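Long-range contacts in HPT domain (Escherichia coli, PDB 2A0B), which serves as the phosphotransfer domain of the sensor kinase ArcB, relaying phosphoryl groups to and from the regulator ArcA in anaerobic repression: residues His77-Leu81 with Glu103-Trp108; Gly63-Lys67 with Gly82-Gln86. All coordinates share one frame; numbering follows the deposited sequence.

Interaction 1 of 2, residues His77-Leu81 with Glu103-Trp108. With ZN (zinc ion), chain B.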
loop_
_atom_site.group_PDB
_atom_site.type_symbol
_atom_site.label_atom_id
_atom_site.label_comp_id
_atom_site.label_asym_id
_atom_site.label_seq_id
_atom_site.Cartn_x
_atom_site.Cartn_y
_atom_site.Cartn_z
ATOM N N HIS A 77 -0.771 5.669 3.153
ATOM C CA HIS A 77 -0.425 6.315 1.832
ATOM C C HIS A 77 -0.385 5.351 0.716
ATOM O O HIS A 77 -0.793 5.639 -0.464
ATOM C CB HIS A 77 0.959 6.963 2.068
ATOM C CG HIS A 77 1.538 7.528 0.769
ATOM N ND1 HIS A 77 0.854 8.536 0.122
ATOM C CD2 HIS A 77 2.603 7.154 0.082
ATOM C CE1 HIS A 77 1.566 8.823 -0.989
ATOM N NE2 HIS A 77 2.562 7.997 -1.018
ATOM N N LEU A 78 0.022 4.090 0.873
ATOM C CA LEU A 78 0.001 3.065 -0.112
ATOM C C LEU A 78 -1.475 2.735 -0.469
ATOM O O LEU A 78 -1.805 2.463 -1.596
ATOM C CB LEU A 78 0.733 1.759 0.188
ATOM C CG LEU A 78 2.249 1.906 0.485
ATOM C CD1 LEU A 78 2.913 0.563 0.689
ATOM C CD2 LEU A 78 2.902 2.530 -0.788
ATOM N N GLN A 79 -2.310 2.786 0.586
ATOM C CA GLN A 79 -3.749 2.556 0.297
ATOM C C GLN A 79 -4.364 3.639 -0.611
ATOM O O GLN A 79 -5.057 3.274 -1.562
ATOM C CB GLN A 79 -4.485 2.551 1.658
ATOM C CG GLN A 79 -5.955 2.122 1.488
ATOM C CD GLN A 79 -6.704 2.318 2.788
ATOM O OE1 GLN A 79 -7.712 1.621 2.983
ATOM N NE2 GLN A 79 -6.318 3.181 3.673
ATOM N N GLN A 80 -3.923 4.858 -0.359
ATOM C CA GLN A 80 -4.417 5.987 -1.183
ATOM C C GLN A 80 -3.864 5.907 -2.599
ATOM O O GLN A 80 -4.622 6.116 -3.583
ATOM C CB GLN A 80 -4.097 7.318 -0.533
ATOM C CG GLN A 80 -4.660 8.509 -1.315
ATOM C CD GLN A 80 -6.128 8.415 -1.660
ATOM O OE1 GLN A 80 -6.935 7.834 -0.895
ATOM N NE2 GLN A 80 -6.537 8.962 -2.817
ATOM N N LEU A 81 -2.599 5.470 -2.750
ATOM C CA LEU A 81 -2.125 5.252 -4.144
ATOM C C LEU A 81 -2.878 4.206 -4.904
ATOM O O LEU A 81 -3.203 4.136 -6.072
ATOM C CB LEU A 81 -0.627 4.836 -4.179
ATOM C CG LEU A 81 0.362 5.968 -4.006
ATOM C CD1 LEU A 81 1.747 5.345 -3.980
ATOM C CD2 LEU A 81 0.148 6.911 -5.187
ATOM N N GLU A 103 5.815 5.427 -8.405
ATOM C CA GLU A 103 5.860 5.958 -7.075
ATOM C C GLU A 103 5.700 4.779 -6.051
ATOM O O GLU A 103 6.515 4.636 -5.160
ATOM C CB GLU A 103 4.764 6.953 -6.853
ATOM C CG GLU A 103 4.846 7.570 -5.489
ATOM C CD GLU A 103 3.723 8.507 -5.231
ATOM O OE1 GLU A 103 3.040 9.068 -6.176
ATOM O OE2 GLU A 103 3.407 8.823 -4.059
ATOM N N MET A 104 4.668 4.000 -6.365
ATOM C CA MET A 104 4.490 2.780 -5.495
ATOM C C MET A 104 5.684 1.878 -5.515
ATOM O O MET A 104 6.160 1.412 -4.455
ATOM C CB MET A 104 3.294 1.953 -6.041
ATOM C CG MET A 104 3.181 0.653 -5.217
ATOM S SD MET A 104 1.776 0.781 -4.064
ATOM C CE MET A 104 0.501 0.784 -5.338
ATOM N N LYS A 105 6.256 1.549 -6.680
ATOM C CA LYS A 105 7.364 0.651 -6.856
ATOM C C LYS A 105 8.559 1.159 -6.047
ATOM O O LYS A 105 9.297 0.404 -5.388
ATOM C CB LYS A 105 7.700 0.544 -8.344
ATOM C CG LYS A 105 8.994 -0.243 -8.611
ATOM C CD LYS A 105 9.226 -0.271 -10.124
ATOM C CE LYS A 105 10.055 -1.485 -10.521
ATOM N NZ LYS A 105 10.567 -1.351 -11.927
ATOM N N GLU A 106 8.813 2.463 -6.181
ATOM C CA GLU A 106 9.993 3.033 -5.539
ATOM C C GLU A 106 9.877 3.141 -4.039
ATOM O O GLU A 106 10.928 3.115 -3.370
ATOM C CB GLU A 106 10.321 4.481 -6.071
ATOM C CG GLU A 106 10.813 4.427 -7.514
ATOM C CD GLU A 106 11.103 5.838 -8.098
ATOM O OE1 GLU A 106 11.298 6.787 -7.355
ATOM O OE2 GLU A 106 11.078 5.850 -9.336
ATOM N N GLU A 107 8.695 3.320 -3.420
ATOM C CA GLU A 107 8.600 3.603 -2.032
ATOM C C GLU A 107 8.024 2.421 -1.110
ATOM O O GLU A 107 8.212 2.757 0.064
ATOM C CB GLU A 107 7.683 4.748 -1.740
ATOM C CG GLU A 107 6.190 4.390 -1.917
ATOM C CD GLU A 107 5.394 5.568 -1.511
ATOM O OE1 GLU A 107 5.343 6.089 -0.397
ATOM O OE2 GLU A 107 4.765 6.105 -2.474
ATOM N N TRP A 108 7.530 1.413 -1.744
ATOM C CA TRP A 108 6.792 0.579 -0.697
ATOM C C TRP A 108 7.708 -0.056 0.354
ATOM O O TRP A 108 7.177 -0.095 1.495
ATOM C CB TRP A 108 5.986 -0.464 -1.446
ATOM C CG TRP A 108 6.714 -1.559 -2.096
ATOM C CD1 TRP A 108 7.166 -1.666 -3.383
ATOM C CD2 TRP A 108 7.178 -2.790 -1.483
ATOM N NE1 TRP A 108 7.802 -2.821 -3.649
ATOM C CE2 TRP A 108 7.814 -3.540 -2.418
ATOM C CE3 TRP A 108 6.994 -3.221 -0.129
ATOM C CZ2 TRP A 108 8.388 -4.802 -2.179
ATOM C CZ3 TRP A 108 7.564 -4.474 0.109
ATOM C CH2 TRP A 108 8.218 -5.221 -0.863
HETATM ZN ZN ZN B . 4.200 8.052 -2.303
#

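Interaction 2 of 2, residues Gly63-Lys67 with Gly82-Gln86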
loop_
_atom_site.group_PDB
_atom_site.type_symbol
_atom_site.label_atom_id
_atom_site.label_comp_id
_atom_site.label_asym_id
_atom_site.label_seq_id
_atom_site.Cartn_x
_atom_site.Cartn_y
_atom_site.Cartn_z
ATOM N N GLY A 63 -4.600 -2.690 -8.637
ATOM C CA GLY A 63 -4.675 -1.553 -7.746
ATOM C C GLY A 63 -5.621 -1.853 -6.514
ATOM O O GLY A 63 -5.314 -1.485 -5.436
ATOM N N HIS A 64 -6.785 -2.409 -6.856
ATOM C CA HIS A 64 -7.771 -2.732 -5.791
ATOM C C HIS A 64 -7.188 -3.776 -4.835
ATOM O O HIS A 64 -7.450 -3.589 -3.613
ATOM C CB HIS A 64 -8.955 -3.347 -6.551
ATOM C CG HIS A 64 -10.105 -3.693 -5.610
ATOM N ND1 HIS A 64 -10.837 -2.772 -4.936
ATOM C CD2 HIS A 64 -10.538 -4.943 -5.259
ATOM C CE1 HIS A 64 -11.770 -3.420 -4.178
ATOM N NE2 HIS A 64 -11.573 -4.689 -4.398
ATOM N N LYS A 65 -6.492 -4.745 -5.346
ATOM C CA LYS A 65 -5.887 -5.765 -4.453
ATOM C C LYS A 65 -4.881 -5.130 -3.505
ATOM O O LYS A 65 -4.890 -5.325 -2.278
ATOM C CB LYS A 65 -5.282 -6.849 -5.298
ATOM C CG LYS A 65 -4.917 -8.184 -4.652
ATOM C CD LYS A 65 -4.136 -9.054 -5.634
ATOM C CE LYS A 65 -4.976 -9.370 -6.860
ATOM N NZ LYS A 65 -4.225 -10.136 -7.893
ATOM N N ILE A 66 -4.006 -4.247 -4.081
ATOM C CA ILE A 66 -3.055 -3.596 -3.169
ATOM C C ILE A 66 -3.697 -2.688 -2.220
ATOM O O ILE A 66 -3.248 -2.523 -1.049
ATOM C CB ILE A 66 -2.015 -2.832 -4.107
ATOM C CG1 ILE A 66 -1.168 -3.842 -4.836
ATOM C CG2 ILE A 66 -1.158 -1.928 -3.246
ATOM C CD1 ILE A 66 -0.453 -3.228 -6.072
ATOM N N LYS A 67 -4.742 -1.886 -2.521
ATOM C CA LYS A 67 -5.457 -0.983 -1.706
ATOM C C LYS A 67 -5.940 -1.789 -0.409
ATOM O O LYS A 67 -5.746 -1.266 0.653
ATOM C CB LYS A 67 -6.671 -0.389 -2.424
ATOM C CG LYS A 67 -7.462 0.533 -1.533
ATOM C CD LYS A 67 -8.805 0.945 -2.106
ATOM C CE LYS A 67 -9.605 1.799 -1.118
ATOM N NZ LYS A 67 -10.986 1.943 -1.716
ATOM N N GLY A 82 -3.243 3.085 -4.139
ATOM C CA GLY A 82 -3.973 2.001 -4.793
ATOM C C GLY A 82 -5.408 2.520 -5.059
ATOM O O GLY A 82 -5.855 2.077 -6.124
ATOM N N GLN A 83 -5.955 3.355 -4.262
ATOM C CA GLN A 83 -7.280 3.932 -4.555
ATOM C C GLN A 83 -7.213 4.739 -5.866
ATOM O O GLN A 83 -8.062 4.542 -6.743
ATOM C CB GLN A 83 -7.746 4.783 -3.394
ATOM C CG GLN A 83 -8.970 5.626 -3.720
ATOM C CD GLN A 83 -10.202 4.781 -3.912
ATOM O OE1 GLN A 83 -10.229 3.597 -3.593
ATOM N NE2 GLN A 83 -11.274 5.367 -4.471
ATOM N N GLN A 84 -6.140 5.561 -5.977
ATOM C CA GLN A 84 -6.045 6.322 -7.259
ATOM C C GLN A 84 -5.860 5.413 -8.431
ATOM O O GLN A 84 -6.541 5.580 -9.478
ATOM C CB GLN A 84 -4.834 7.286 -7.153
ATOM C CG GLN A 84 -5.059 8.399 -6.167
ATOM C CD GLN A 84 -3.793 9.104 -5.703
ATOM O OE1 GLN A 84 -3.850 9.888 -4.766
ATOM N NE2 GLN A 84 -2.613 8.810 -6.208
ATOM N N ILE A 85 -5.021 4.377 -8.419
ATOM C CA ILE A 85 -4.783 3.429 -9.457
ATOM C C ILE A 85 -6.050 2.694 -9.900
ATOM O O ILE A 85 -6.304 2.429 -11.057
ATOM C CB ILE A 85 -3.665 2.412 -9.094
ATOM C CG1 ILE A 85 -2.338 3.237 -9.011
ATOM C CG2 ILE A 85 -3.506 1.318 -10.088
ATOM C CD1 ILE A 85 -1.176 2.536 -8.332
ATOM N N GLN A 86 -6.924 2.392 -8.882
ATOM C CA GLN A 86 -8.150 1.704 -9.317
ATOM C C GLN A 86 -9.232 2.672 -9.657
ATOM O O GLN A 86 -10.408 2.209 -9.812
ATOM C CB GLN A 86 -8.599 0.723 -8.165
ATOM C CG GLN A 86 -9.131 1.415 -6.972
ATOM C CD GLN A 86 -10.114 0.661 -6.053
ATOM O OE1 GLN A 86 -9.937 -0.518 -5.855
ATOM N NE2 GLN A 86 -11.079 1.353 -5.505
#

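Interaction 1 of 2, residues His77-Leu81 with Glu103-Trp108
His77, Glu103 and Glu107 meet across the two helices at a zinc ion, each giving one side-chain atom to the metal. Glu107 can be followed outward from its backbone. Its CB leaves toward helix 76-85, and CG, set between the backbone N and the carbonyl carbon (chi1 73°), runs past Leu78 in the opposite direction and lies 3.9 Å from Leu78 CD2. At the carboxylate the two oxygens take different tasks. Glu107 OE2 binds zinc at 2.0 Å and also has Leu81 CD1 at 3.5 Å, whereas Glu107 OE1 stays 3.0 Å from the metal and lies at the edge of the imidazole, 3.0 Å from His77 CD2. His77 NE2 and Glu103 OE2 each bind zinc at 2.1 Å, and the imidazole plane is turned 31° from the Glu103 carboxylate. These three residues bind the ion, and Asp95 also belongs to the zinc-binding site. Leu81 sets its CD2 methyl against the carboxylate of Glu103.

Away from the metal, apolar side chains meet. Leu78 CD2 lies 3.9 Å from Met104 SD in one of the two conformers of Met104, while the other methyl of Leu78 reaches CB of Trp108. The axes of segments 77-81 and 103-108 run almost antiparallel, 165° apart, with a closest approach of 10.9 Å. Within the four-helix bundle, Met104 and Trp108 continue onto Met40 of helix 26-52, and Leu78 touches Ala70 of helix 56-72.

Interaction 2 of 2, residues Gly63-Lys67 with Gly82-Gln86
Gly82 packs its backbone against that of Gly63 and Lys67, its CA only 4.5 Å from CA of Lys67. A CB on Gly82 would lie 3.0 Å from Gly63 O, a clash, and one on Gly63 would run into CG2 of Ile85, so both glycines permit this close helix approach. Gln83 comes next; bent at chi2 (69°), which brings its carbonyl over to Lys67, it lies alongside that lysine, the two pointing the same way. Lys67 NZ donates to Gln83 OE1 over 2.6 Å from above the amide carbonyl plane, 36° out of it. An alanine here in place of Lys67 removes the ammonium group, and the Gln83 carbonyl would probably be left without this donor and its amide less firmly held. Ile85 rests CG2 on CA of Gly63.

Gln86, the first residue to leave helical geometry, turns back toward the phosphorylation site. Its OE1 accepts from His64 ND1 at 2.6 Å, in the carbonyl plane and at the imidazole edge, with ring and amide nearly coplanar. The bond, bent at 144°, helps hold the ring's rotation; with ND1 engaged, NE2 is probably the nitrogen presented for phosphoryl transfer.

The contact joins helix 56-72 to the C-terminal end of helix 76-85. On its inner side Ile85 reaches Leu47 of helix 26-52 and Trp100 and Met104 of helix 93-122, while Gln86 also touches Val60.

Overall arrangement
Interactions 1 and 2 share helix 76-85 and have centres about 10 Å apart. Residues 77-81 face helix 93-122, and residues 82-85 with the following Gln86 pack on helix 56-72. Along the chain the order is 63-67, 77-81, 82-86, 103-108, so the segments of the two contacts alternate. They meet in part through apolar side chains: in one of its two conformers, Met104 rests CE on Ile66 and Ile85, and Gln79 CG packs on Lys67 O. In this HPt domain of ArcB the zinc ligands come from helices 76-85 and 93-122, while His64 stands on helix 56-72 and is held by Gln86, just past the end of helix 76-85.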